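Local coordinates for succinate-semialdehyde dehydrogenase (Synechococcus, PDB 3VZ3), which probably oxidises succinic semialdehyde to succinate, with NADP+ as the cofactor that takes up the hydride, at residues I358-L363 and A383-F388; A205-S210 and L230-S235; G305-E310 and Y342-T347. The protein carries 1 engineered substitution. One frame throughout, in Å; residues are numbered along the deposited sequence.

Contact 1. Residues I358-L363 and A383-F388; sequences ILQEEL and ANDIPF. With NAP (NADP nicotinamide-adenine-dinucleotide phosphate), chain D.
Phe388 directs its ring at the backbone of 360-362. The closest approach is Phe388 CE2 to Gln360 O at 3.5 Å, and the line between them is oblique to the ring. With CG anti to the carbonyl carbon (chi1 -45°), the aromatic group swings back along its own chain, where Pro387 CG lies over one face, displaced toward the rim. Pro387 CG also approaches Gln360 O, at 3.9 Å, so ring and proline both meet the one carbonyl oxygen. The side chains of Gln360 and Pro387 themselves run obliquely across one another at the solvent-facing margin. One residue earlier, Ile386 CG2 comes within 3.9 Å of Leu359 O.

The two touching parts run almost the same way, their end-to-end directions differing by 11°. They bury 251 Å² in all, and no clear hydrogen bond joins them. One is the loop leading to strand 367-373, the other the turn after helix 376-384, in which Asp385 centres an inverse gamma turn.

Glu362 stretches away from the Phe388 ring. Its CB still meets Phe388 CZ at 4.2 Å, but CG is anti to the backbone N (chi1 178°) and the chain beyond is extended, carrying the carboxylate to the cofactor. There Glu362 OE1 accepts a hydrogen bond from O3D of NADP at 3.0 Å, while OE2 forms a salt bridge with Lys269 and accepts from the Gly234 amide. This matches the ribose-binding glutamate of aldehyde dehydrogenases. With both oxygens engaged, the carboxylate is probably restrained from turning, which implies a firm hold on the nicotinamide ribose.

Contact 2. Residues A205-S210 and L230-S235; sequences ATLTGS and LELGGS. With NAP (NADP nicotinamide-adenine-dinucleotide phosphate), chain D.
Thr208 and Glu231 lie side by side and point the same way, Thr208 OG1 3.6 Å from Glu231 CB, and together they back the flat nicotinamide group of NADP. Above the pyridine ring sits the Thr208 methyl, with CG2 3.4 Å from C3N of NADP; this branch is anti to the backbone N, while OG1 takes the position beside that N (chi1 -61°). On the same side, Glu231 CB stands above the carboxamide, whose N7N donates to Leu232 O at 2.8 Å along a nearly straight line (177°).

The strands beneath are parallel neighbours. Glu231 N donates to Leu207 O at 2.9 Å, and Gly209 N to Glu231 O at 3.0 Å. Leu207 and Leu230 occupy the other face of the sheet, turned to helix 211-223. Leu207 CD2 also meets Leu232 CD2 at 3.8 Å, the two side chains crossing at about a right angle; Ile225 of the second subunit packs on Leu230 and Leu232.

This is a beta-alpha-beta unit of the Rossmann-like cofactor domain: strand 202-208, helix 211-223, strand 228-231. At Gly209 a CB would collide with C5B of NADP and with the preceding carbonyl, so both backbone and cofactor need its bareness. Ser210, right before the helix, donates through its N to O2A of NADP at 2.9 Å. Its hydroxyl donates to O2N and lies 2.6 Å from O3D, whose single proton is probably shared between Ser210 OG and Glu362 OE1. Diphosphate, nicotinamide ribose and carboxamide are therefore each hydrogen-bonded to the loops that leave the two strands, and the helix N terminus probably helps to offset the phosphate charge.

Contact 3. Residues G305-E310 and Y342-T347; sequences GPLATE and YFYPPT
Leu307 N donates to Tyr342 O at 2.8 Å, with an angle of 146° at the hydrogen. The donor stands above the carbonyl plane, about 45° out of it, and this is the one direct hydrogen bond between the segments. A water adds a second polar link: it donates to Gly305 O and accepts from Tyr344 N at 2.8 Å.

Side chains pack beside these polar links. Phe343 lies over Pro306, whose CB is 3.8 Å from the ring centroid and only 7° off the normal, a CH-pi contact squarely over the face; Arg339 makes a cation-pi contact with the same aromatic ring. The Leu307 side chain lies beside that of Tyr344, CD1 3.7 Å from Tyr344 CB.

Both segments are irregular, and between them the chain forms helix 310-326 and strand 329-332. The contact thus brings the lead-in to strand 347-350, in the seven-stranded sheet of the fold, back against the start of that helix. Thr309 is the N-cap, its OG1 accepting from Ile312 N.

Tyr342 reaches this helix start. Its CG is anti to the carbonyl carbon (chi1 -48°), which lays the ring against the backbone: Glu310 N is 3.5 Å above the plane, over the centre, and Thr309 C stands over the rim of the same face. Leu307 O meets the ring at its edge, and the Glu310 side chain crosses the ring obliquely, its CB 3.7 Å from Tyr342 CE1. Without the ring, as with an alanine here, the 309-310 peptide is likely to lose the aromatic face that lies against it. A second water accepts from Glu310 N at 3.0 Å and is weakly bonded to Tyr342 OH.

From the N terminus, contact 2 comes first: residues 205-210 and 230-235 close the crossover through helix 211-223 in the cofactor-binding sheet. Contact 3 follows, closing a loop of 31 residues that holds helix 310-326 and strand 329-332. Contact 1 comes last, closing a shorter excursion through strand 367-373 and helix 376-384. The three loops lie in series, so none nests in or crosses another. In space, contacts 1 and 2 nevertheless touch: Ile386 CD1 packs 3.5 Å from Ser235 O, and both contacts bind the same NADP molecule. Contact 3 stands apart, its centre about 21 Å from that of contact 1, at the approach to strand 347-350.

Contact 1. Residues I358-L363 and A383-F388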
loop_
_atom_site.group_PDB
_atom_site.type_symbol
_atom_site.label_atom_id
_atom_site.label_comp_id
_atom_site.label_asym_id
_atom_site.label_seq_id
_atom_site.Cartn_x
_atom_site.Cartn_y
_atom_site.Cartn_z
ATOM N N ILE A 358 -11.901 -25.814 13.584
ATOM C CA ILE A 358 -11.726 -25.908 12.132
ATOM C C ILE A 358 -12.508 -24.812 11.387
ATOM O O ILE A 358 -12.153 -24.428 10.276
ATOM C CB ILE A 358 -12.115 -27.329 11.622
ATOM C CG1 ILE A 358 -11.499 -27.596 10.239
ATOM C CG2 ILE A 358 -13.639 -27.535 11.692
ATOM C CD1 ILE A 358 -11.627 -29.054 9.787
ATOM N N LEU A 359 -13.563 -24.302 12.022
ATOM C CA LEU A 359 -14.417 -23.276 11.396
ATOM C C LEU A 359 -13.649 -22.005 11.023
ATOM O O LEU A 359 -14.056 -21.275 10.115
ATOM C CB LEU A 359 -15.591 -22.930 12.313
ATOM C CG LEU A 359 -16.615 -24.043 12.527
ATOM C CD1 LEU A 359 -17.693 -23.633 13.509
ATOM C CD2 LEU A 359 -17.230 -24.467 11.197
ATOM N N GLN A 360 -12.541 -21.760 11.718
ATOM C CA GLN A 360 -11.732 -20.555 11.527
ATOM C C GLN A 360 -10.443 -20.802 10.728
ATOM O O GLN A 360 -9.658 -19.859 10.497
ATOM C CB GLN A 360 -11.359 -19.953 12.893
ATOM C CG GLN A 360 -12.548 -19.562 13.773
ATOM C CD GLN A 360 -13.479 -18.593 13.079
ATOM O OE1 GLN A 360 -14.671 -18.871 12.898
ATOM N NE2 GLN A 360 -12.937 -17.462 12.663
ATOM N N GLU A 361 -10.218 -22.056 10.323
ATOM C CA GLU A 361 -8.947 -22.447 9.698
ATOM C C GLU A 361 -9.098 -22.639 8.191
ATOM O O GLU A 361 -10.199 -22.920 7.703
ATOM C CB GLU A 361 -8.376 -23.722 10.352
ATOM C CG GLU A 361 -8.113 -23.603 11.882
ATOM C CD GLU A 361 -7.092 -24.616 12.435
ATOM O OE1 GLU A 361 -6.286 -25.171 11.655
ATOM O OE2 GLU A 361 -7.089 -24.847 13.672
ATOM N N GLU A 362 -7.996 -22.468 7.463
ATOM C CA GLU A 362 -7.964 -22.726 6.020
ATOM C C GLU A 362 -7.650 -24.192 5.761
ATOM O O GLU A 362 -6.642 -24.706 6.262
ATOM C CB GLU A 362 -6.926 -21.861 5.320
ATOM C CG GLU A 362 -6.829 -22.128 3.824
ATOM C CD GLU A 362 -5.903 -21.168 3.086
ATOM O OE1 GLU A 362 -4.898 -20.723 3.697
ATOM O OE2 GLU A 362 -6.177 -20.866 1.903
ATOM N N LEU A 363 -8.518 -24.854 4.996
ATOM C CA LEU A 363 -8.319 -26.262 4.632
ATOM C C LEU A 363 -7.674 -26.351 3.252
ATOM O O LEU A 363 -8.348 -26.248 2.234
ATOM C CB LEU A 363 -9.646 -27.036 4.699
ATOM C CG LEU A 363 -10.356 -27.068 6.071
ATOM C CD1 LEU A 363 -11.467 -28.109 6.066
ATOM C CD2 LEU A 363 -9.391 -27.347 7.233
ATOM N N ALA A 383 -20.833 -16.588 6.150
ATOM C CA ALA A 383 -19.828 -16.417 5.095
ATOM C C ALA A 383 -18.706 -15.505 5.596
ATOM O O ALA A 383 -17.531 -15.727 5.282
ATOM C CB ALA A 383 -20.462 -15.801 3.878
ATOM N N ASN A 384 -19.088 -14.488 6.368
ATOM C CA ASN A 384 -18.142 -13.475 6.838
ATOM C C ASN A 384 -17.479 -13.809 8.184
ATOM O O ASN A 384 -16.564 -13.084 8.640
ATOM C CB ASN A 384 -18.822 -12.105 6.923
ATOM C CG ASN A 384 -19.184 -11.529 5.564
ATOM O OD1 ASN A 384 -18.630 -11.909 4.542
ATOM N ND2 ASN A 384 -20.129 -10.600 5.561
ATOM N N ASP A 385 -17.918 -14.898 8.815
ATOM C CA ASP A 385 -17.457 -15.261 10.173
ATOM C C ASP A 385 -16.130 -16.016 10.138
ATOM O O ASP A 385 -16.027 -17.149 10.638
ATOM C CB ASP A 385 -18.518 -16.100 10.891
ATOM C CG ASP A 385 -18.201 -16.325 12.380
ATOM O OD1 ASP A 385 -17.533 -15.469 13.006
ATOM O OD2 ASP A 385 -18.620 -17.380 12.918
ATOM N N ILE A 386 -15.137 -15.382 9.511
ATOM C CA ILE A 386 -13.792 -15.909 9.331
ATOM C C ILE A 386 -12.798 -14.734 9.422
ATOM O O ILE A 386 -13.196 -13.567 9.266
ATOM C CB ILE A 386 -13.620 -16.635 7.984
ATOM C CG1 ILE A 386 -14.167 -15.769 6.831
ATOM C CG2 ILE A 386 -14.298 -18.018 8.034
ATOM C CD1 ILE A 386 -13.684 -16.178 5.433
ATOM N N PRO A 387 -11.520 -15.026 9.743
ATOM C CA PRO A 387 -10.543 -13.930 9.715
ATOM C C PRO A 387 -10.169 -13.478 8.305
ATOM O O PRO A 387 -9.718 -12.340 8.130
ATOM C CB PRO A 387 -9.321 -14.506 10.448
ATOM C CG PRO A 387 -9.463 -15.970 10.365
ATOM C CD PRO A 387 -10.939 -16.285 10.251
ATOM N N PHE A 388 -10.389 -14.352 7.325
ATOM C CA PHE A 388 -9.979 -14.113 5.939
ATOM C C PHE A 388 -11.045 -13.327 5.178
ATOM O O PHE A 388 -12.156 -13.088 5.680
ATOM C CB PHE A 388 -9.751 -15.449 5.217
ATOM C CG PHE A 388 -8.973 -16.458 6.012
ATOM C CD1 PHE A 388 -7.590 -16.371 6.123
ATOM C CD2 PHE A 388 -9.639 -17.511 6.639
ATOM C CE1 PHE A 388 -6.875 -17.319 6.865
ATOM C CE2 PHE A 388 -8.945 -18.459 7.372
ATOM C CZ PHE A 388 -7.569 -18.371 7.489
HETATM P PA NAP D . 4.103 -20.109 2.814
HETATM O O1A NAP D . 4.656 -21.071 3.803
HETATM O O2A NAP D . 3.685 -18.806 3.381
HETATM O O5B NAP D . 5.202 -19.912 1.642
HETATM C C5B NAP D . 5.091 -18.883 0.678
HETATM C C4B NAP D . 6.487 -18.296 0.467
HETATM O O4B NAP D . 6.906 -17.612 1.644
HETATM C C3B NAP D . 7.554 -19.350 0.206
HETATM O O3B NAP D . 8.460 -18.784 -0.717
HETATM C C2B NAP D . 8.208 -19.552 1.568
HETATM O O2B NAP D . 9.549 -19.972 1.498
HETATM C C1B NAP D . 8.139 -18.140 2.112
HETATM N N9A NAP D . 8.171 -17.985 3.580
HETATM C C8A NAP D . 7.673 -18.804 4.568
HETATM N N7A NAP D . 7.923 -18.208 5.772
HETATM C C5A NAP D . 8.561 -17.029 5.550
HETATM C C6A NAP D . 9.041 -16.027 6.392
HETATM N N6A NAP D . 8.909 -16.130 7.716
HETATM N N1A NAP D . 9.661 -14.917 5.844
HETATM C C2A NAP D . 9.806 -14.788 4.470
HETATM N N3A NAP D . 9.328 -15.787 3.639
HETATM C C4A NAP D . 8.716 -16.881 4.176
HETATM O O3 NAP D . 2.832 -20.697 2.022
HETATM P PN NAP D . 2.225 -22.182 1.901
HETATM O O1N NAP D . 3.339 -23.154 1.845
HETATM O O2N NAP D . 1.184 -22.342 2.955
HETATM O O5D NAP D . 1.529 -22.004 0.454
HETATM C C5D NAP D . 0.120 -21.933 0.348
HETATM C C4D NAP D . -0.447 -20.589 0.789
HETATM O O4D NAP D . -0.404 -19.683 -0.285
HETATM C C3D NAP D . -1.920 -20.672 1.175
HETATM O O3D NAP D . -2.105 -20.817 2.565
HETATM C C2D NAP D . -2.490 -19.348 0.743
HETATM O O2D NAP D . -2.529 -18.573 1.912
HETATM C C1D NAP D . -1.439 -18.724 -0.152
HETATM N N1N NAP D . -1.875 -18.254 -1.486
HETATM C C2N NAP D . -2.511 -17.043 -1.666
HETATM C C3N NAP D . -2.886 -16.640 -2.955
HETATM C C7N NAP D . -3.516 -15.306 -3.265
HETATM O O7N NAP D . -3.416 -14.815 -4.591
HETATM N N7N NAP D . -4.156 -14.614 -2.320
HETATM C C4N NAP D . -2.584 -17.456 -4.034
HETATM C C5N NAP D . -1.913 -18.658 -3.841
HETATM C C6N NAP D . -1.556 -19.045 -2.559
HETATM P P2B NAP D . 10.009 -21.473 1.906
HETATM O O1X NAP D . 11.512 -21.508 1.781
HETATM O O2X NAP D . 9.350 -22.462 0.980
HETATM O O3X NAP D . 9.539 -21.719 3.334
#

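Contact 2. Residues A205-S210 and L230-S235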
loop_
_atom_site.group_PDB
_atom_site.type_symbol
_atom_site.label_atom_id
_atom_site.label_comp_id
_atom_site.label_asym_id
_atom_site.label_seq_id
_atom_site.Cartn_x
_atom_site.Cartn_y
_atom_site.Cartn_z
ATOM N N ALA A 205 8.313 -4.768 -1.928
ATOM C CA ALA A 205 8.202 -6.224 -1.867
ATOM C C ALA A 205 6.761 -6.685 -1.994
ATOM O O ALA A 205 5.830 -6.028 -1.527
ATOM C CB ALA A 205 8.799 -6.729 -0.571
ATOM N N THR A 206 6.594 -7.846 -2.612
ATOM C CA THR A 206 5.283 -8.479 -2.730
ATOM C C THR A 206 5.394 -9.912 -2.233
ATOM O O THR A 206 6.421 -10.551 -2.441
ATOM C CB THR A 206 4.752 -8.385 -4.190
ATOM O OG1 THR A 206 3.376 -8.770 -4.238
ATOM C CG2 THR A 206 5.574 -9.219 -5.204
ATOM N N LEU A 207 4.349 -10.409 -1.573
ATOM C CA LEU A 207 4.358 -11.802 -1.152
ATOM C C LEU A 207 2.994 -12.427 -1.395
ATOM O O LEU A 207 1.962 -11.857 -1.033
ATOM C CB LEU A 207 4.758 -11.955 0.330
ATOM C CG LEU A 207 4.869 -13.382 0.920
ATOM C CD1 LEU A 207 5.958 -13.467 1.975
ATOM C CD2 LEU A 207 3.534 -13.909 1.499
ATOM N N THR A 208 3.016 -13.606 -2.006
ATOM C CA THR A 208 1.842 -14.466 -2.091
ATOM C C THR A 208 2.152 -15.725 -1.286
ATOM O O THR A 208 3.212 -16.331 -1.464
ATOM C CB THR A 208 1.522 -14.821 -3.541
ATOM O OG1 THR A 208 1.245 -13.610 -4.253
ATOM C CG2 THR A 208 0.283 -15.676 -3.597
ATOM N N GLY A 209 1.253 -16.091 -0.381
ATOM C CA GLY A 209 1.541 -17.181 0.545
ATOM C C GLY A 209 0.628 -17.139 1.754
ATOM O O GLY A 209 -0.520 -16.736 1.654
ATOM N N SER A 210 1.145 -17.551 2.900
ATOM C CA SER A 210 0.327 -17.631 4.093
ATOM C C SER A 210 0.642 -16.489 5.047
ATOM O O SER A 210 1.625 -15.751 4.853
ATOM C CB SER A 210 0.517 -18.993 4.746
ATOM O OG SER A 210 -0.125 -19.986 3.942
ATOM N N LEU A 230 0.232 -7.881 -0.331
ATOM C CA LEU A 230 0.142 -9.226 0.217
ATOM C C LEU A 230 -1.088 -9.928 -0.318
ATOM O O LEU A 230 -2.202 -9.411 -0.209
ATOM C CB LEU A 230 0.046 -9.185 1.736
ATOM C CG LEU A 230 1.206 -8.606 2.536
ATOM C CD1 LEU A 230 0.865 -8.627 3.999
ATOM C CD2 LEU A 230 2.480 -9.410 2.267
ATOM N N GLU A 231 -0.876 -11.131 -0.837
ATOM C CA GLU A 231 -1.962 -11.985 -1.310
ATOM C C GLU A 231 -1.882 -13.260 -0.470
ATOM O O GLU A 231 -1.006 -14.096 -0.694
ATOM C CB GLU A 231 -1.767 -12.315 -2.790
ATOM C CG GLU A 231 -1.803 -11.104 -3.768
ATOM C CD GLU A 231 -3.189 -10.763 -4.322
ATOM O OE1 GLU A 231 -4.179 -11.503 -4.074
ATOM O OE2 GLU A 231 -3.278 -9.729 -5.025
ATOM N N LEU A 232 -2.774 -13.402 0.512
ATOM C CA LEU A 232 -2.644 -14.508 1.445
ATOM C C LEU A 232 -3.764 -15.550 1.308
ATOM O O LEU A 232 -4.366 -15.691 0.233
ATOM C CB LEU A 232 -2.474 -14.007 2.885
ATOM C CG LEU A 232 -1.440 -12.866 3.064
ATOM C CD1 LEU A 232 -1.414 -12.379 4.514
ATOM C CD2 LEU A 232 -0.048 -13.298 2.589
ATOM N N GLY A 233 -4.035 -16.260 2.392
ATOM C CA GLY A 233 -5.004 -17.359 2.344
ATOM C C GLY A 233 -6.454 -16.938 2.364
ATOM O O GLY A 233 -6.778 -15.768 2.557
ATOM N N GLY A 234 -7.330 -17.914 2.158
ATOM C CA GLY A 234 -8.763 -17.660 2.207
ATOM C C GLY A 234 -9.483 -18.866 2.773
ATOM O O GLY A 234 -8.942 -19.963 2.803
ATOM N N SER A 235 -10.701 -18.643 3.245
ATOM C CA SER A 235 -11.640 -19.746 3.479
ATOM C C SER A 235 -12.944 -19.357 2.809
ATOM O O SER A 235 -13.958 -19.086 3.471
ATOM C CB SER A 235 -11.810 -20.055 4.972
ATOM O OG SER A 235 -12.693 -21.158 5.129
HETATM P PA NAP D . 4.103 -20.109 2.814
HETATM O O1A NAP D . 4.656 -21.071 3.803
HETATM O O2A NAP D . 3.685 -18.806 3.381
HETATM O O5B NAP D . 5.202 -19.912 1.642
HETATM C C5B NAP D . 5.091 -18.883 0.678
HETATM C C4B NAP D . 6.487 -18.296 0.467
HETATM O O4B NAP D . 6.906 -17.612 1.644
HETATM C C3B NAP D . 7.554 -19.350 0.206
HETATM O O3B NAP D . 8.460 -18.784 -0.717
HETATM C C2B NAP D . 8.208 -19.552 1.568
HETATM O O2B NAP D . 9.549 -19.972 1.498
HETATM C C1B NAP D . 8.139 -18.140 2.112
HETATM N N9A NAP D . 8.171 -17.985 3.580
HETATM C C8A NAP D . 7.673 -18.804 4.568
HETATM N N7A NAP D . 7.923 -18.208 5.772
HETATM C C5A NAP D . 8.561 -17.029 5.550
HETATM C C6A NAP D . 9.041 -16.027 6.392
HETATM N N6A NAP D . 8.909 -16.130 7.716
HETATM N N1A NAP D . 9.661 -14.917 5.844
HETATM C C2A NAP D . 9.806 -14.788 4.470
HETATM N N3A NAP D . 9.328 -15.787 3.639
HETATM C C4A NAP D . 8.716 -16.881 4.176
HETATM O O3 NAP D . 2.832 -20.697 2.022
HETATM P PN NAP D . 2.225 -22.182 1.901
HETATM O O1N NAP D . 3.339 -23.154 1.845
HETATM O O2N NAP D . 1.184 -22.342 2.955
HETATM O O5D NAP D . 1.529 -22.004 0.454
HETATM C C5D NAP D . 0.120 -21.933 0.348
HETATM C C4D NAP D . -0.447 -20.589 0.789
HETATM O O4D NAP D . -0.404 -19.683 -0.285
HETATM C C3D NAP D . -1.920 -20.672 1.175
HETATM O O3D NAP D . -2.105 -20.817 2.565
HETATM C C2D NAP D . -2.490 -19.348 0.743
HETATM O O2D NAP D . -2.529 -18.573 1.912
HETATM C C1D NAP D . -1.439 -18.724 -0.152
HETATM N N1N NAP D . -1.875 -18.254 -1.486
HETATM C C2N NAP D . -2.511 -17.043 -1.666
HETATM C C3N NAP D . -2.886 -16.640 -2.955
HETATM C C7N NAP D . -3.516 -15.306 -3.265
HETATM O O7N NAP D . -3.416 -14.815 -4.591
HETATM N N7N NAP D . -4.156 -14.614 -2.320
HETATM C C4N NAP D . -2.584 -17.456 -4.034
HETATM C C5N NAP D . -1.913 -18.658 -3.841
HETATM C C6N NAP D . -1.556 -19.045 -2.559
HETATM P P2B NAP D . 10.009 -21.473 1.906
HETATM O O1X NAP D . 11.512 -21.508 1.781
HETATM O O2X NAP D . 9.350 -22.462 0.980
HETATM O O3X NAP D . 9.539 -21.719 3.334
#

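Contact 3. Residues G305-E310 and Y342-T347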
loop_
_atom_site.group_PDB
_atom_site.type_symbol
_atom_site.label_atom_id
_atom_site.label_comp_id
_atom_site.label_asym_id
_atom_site.label_seq_id
_atom_site.Cartn_x
_atom_site.Cartn_y
_atom_site.Cartn_z
ATOM N N GLY A 305 -4.304 -35.440 -7.600
ATOM C CA GLY A 305 -2.953 -35.914 -7.324
ATOM C C GLY A 305 -2.658 -35.832 -5.833
ATOM O O GLY A 305 -3.553 -35.511 -5.027
ATOM N N PRO A 306 -1.387 -36.055 -5.453
ATOM C CA PRO A 306 -1.018 -35.988 -4.040
ATOM C C PRO A 306 -0.969 -34.534 -3.593
ATOM O O PRO A 306 -0.826 -33.641 -4.431
ATOM C CB PRO A 306 0.400 -36.571 -4.021
ATOM C CG PRO A 306 0.967 -36.206 -5.381
ATOM C CD PRO A 306 -0.219 -36.277 -6.331
ATOM N N LEU A 307 -1.081 -34.291 -2.287
ATOM C CA LEU A 307 -0.788 -32.970 -1.744
ATOM C C LEU A 307 0.715 -32.680 -1.912
ATOM O O LEU A 307 1.512 -33.597 -2.100
ATOM C CB LEU A 307 -1.224 -32.861 -0.281
ATOM C CG LEU A 307 -2.715 -33.086 -0.035
ATOM C CD1 LEU A 307 -2.995 -33.091 1.488
ATOM C CD2 LEU A 307 -3.552 -32.029 -0.758
ATOM N N ALA A 308 1.096 -31.403 -1.854
ATOM C CA ALA A 308 2.434 -31.010 -2.322
ATOM C C ALA A 308 3.598 -31.482 -1.455
ATOM O O ALA A 308 4.716 -31.686 -1.954
ATOM C CB ALA A 308 2.505 -29.507 -2.511
ATOM N N THR A 309 3.359 -31.610 -0.155
ATOM C CA THR A 309 4.438 -31.992 0.772
ATOM C C THR A 309 3.904 -32.811 1.922
ATOM O O THR A 309 2.705 -32.826 2.189
ATOM C CB THR A 309 5.155 -30.763 1.409
ATOM O OG1 THR A 309 4.283 -30.152 2.376
ATOM C CG2 THR A 309 5.554 -29.722 0.350
ATOM N N GLU A 310 4.817 -33.479 2.617
ATOM C CA GLU A 310 4.446 -34.227 3.817
ATOM C C GLU A 310 3.781 -33.326 4.883
ATOM O O GLU A 310 2.823 -33.740 5.541
ATOM C CB GLU A 310 5.677 -34.921 4.392
ATOM C CG GLU A 310 5.349 -35.965 5.466
ATOM C CD GLU A 310 6.510 -36.908 5.751
ATOM O OE1 GLU A 310 7.661 -36.597 5.365
ATOM O OE2 GLU A 310 6.261 -37.970 6.362
ATOM N N TYR A 342 1.925 -38.308 -1.041
ATOM C CA TYR A 342 1.200 -37.564 -0.005
ATOM C C TYR A 342 -0.281 -37.420 -0.315
ATOM O O TYR A 342 -0.816 -36.301 -0.344
ATOM C CB TYR A 342 1.858 -36.194 0.215
ATOM C CG TYR A 342 3.362 -36.253 0.383
ATOM C CD1 TYR A 342 3.951 -37.087 1.340
ATOM C CD2 TYR A 342 4.193 -35.457 -0.405
ATOM C CE1 TYR A 342 5.338 -37.137 1.492
ATOM C CE2 TYR A 342 5.586 -35.500 -0.261
ATOM C CZ TYR A 342 6.144 -36.329 0.686
ATOM O OH TYR A 342 7.523 -36.336 0.808
ATOM N N PHE A 343 -0.946 -38.565 -0.494
ATOM C CA PHE A 343 -2.344 -38.585 -0.940
ATOM C C PHE A 343 -3.351 -38.403 0.197
ATOM O O PHE A 343 -3.275 -39.087 1.238
ATOM C CB PHE A 343 -2.626 -39.877 -1.726
ATOM C CG PHE A 343 -1.988 -39.899 -3.092
ATOM C CD1 PHE A 343 -2.659 -39.357 -4.183
ATOM C CD2 PHE A 343 -0.711 -40.435 -3.280
ATOM C CE1 PHE A 343 -2.081 -39.365 -5.456
ATOM C CE2 PHE A 343 -0.123 -40.442 -4.551
ATOM C CZ PHE A 343 -0.828 -39.889 -5.641
ATOM N N TYR A 344 -4.272 -37.469 -0.018
ATOM C CA TYR A 344 -5.430 -37.261 0.864
ATOM C C TYR A 344 -6.694 -37.260 -0.007
ATOM O O TYR A 344 -6.703 -36.639 -1.060
ATOM C CB TYR A 344 -5.295 -35.942 1.650
ATOM C CG TYR A 344 -6.185 -35.928 2.876
ATOM C CD1 TYR A 344 -5.724 -36.413 4.108
ATOM C CD2 TYR A 344 -7.486 -35.448 2.796
ATOM C CE1 TYR A 344 -6.552 -36.422 5.229
ATOM C CE2 TYR A 344 -8.323 -35.446 3.904
ATOM C CZ TYR A 344 -7.851 -35.938 5.115
ATOM O OH TYR A 344 -8.692 -35.939 6.205
ATOM N N PRO A 345 -7.740 -37.999 0.406
ATOM C CA PRO A 345 -8.903 -38.168 -0.461
ATOM C C PRO A 345 -9.857 -36.990 -0.390
ATOM O O PRO A 345 -9.879 -36.290 0.624
ATOM C CB PRO A 345 -9.590 -39.401 0.128
ATOM C CG PRO A 345 -9.323 -39.287 1.599
ATOM C CD PRO A 345 -7.898 -38.721 1.680
ATOM N N PRO A 346 -10.644 -36.772 -1.464
ATOM C CA PRO A 346 -11.780 -35.862 -1.372
ATOM C C PRO A 346 -12.618 -36.195 -0.132
ATOM O O PRO A 346 -12.943 -37.367 0.118
ATOM C CB PRO A 346 -12.552 -36.148 -2.657
ATOM C CG PRO A 346 -11.467 -36.527 -3.630
ATOM C CD PRO A 346 -10.510 -37.345 -2.822
ATOM N N THR A 347 -12.940 -35.159 0.638
ATOM C CA THR A 347 -13.545 -35.333 1.957
ATOM C C THR A 347 -14.673 -34.313 2.091
ATOM O O THR A 347 -14.532 -33.179 1.629
ATOM C CB THR A 347 -12.476 -35.109 3.068
ATOM O OG1 THR A 347 -11.453 -36.111 2.955
ATOM C CG2 THR A 347 -13.076 -35.190 4.498
HETATM O O HOH W 1 -4.413 -35.898 -2.329
HETATM O O HOH W 2 7.631 -33.469 1.612
#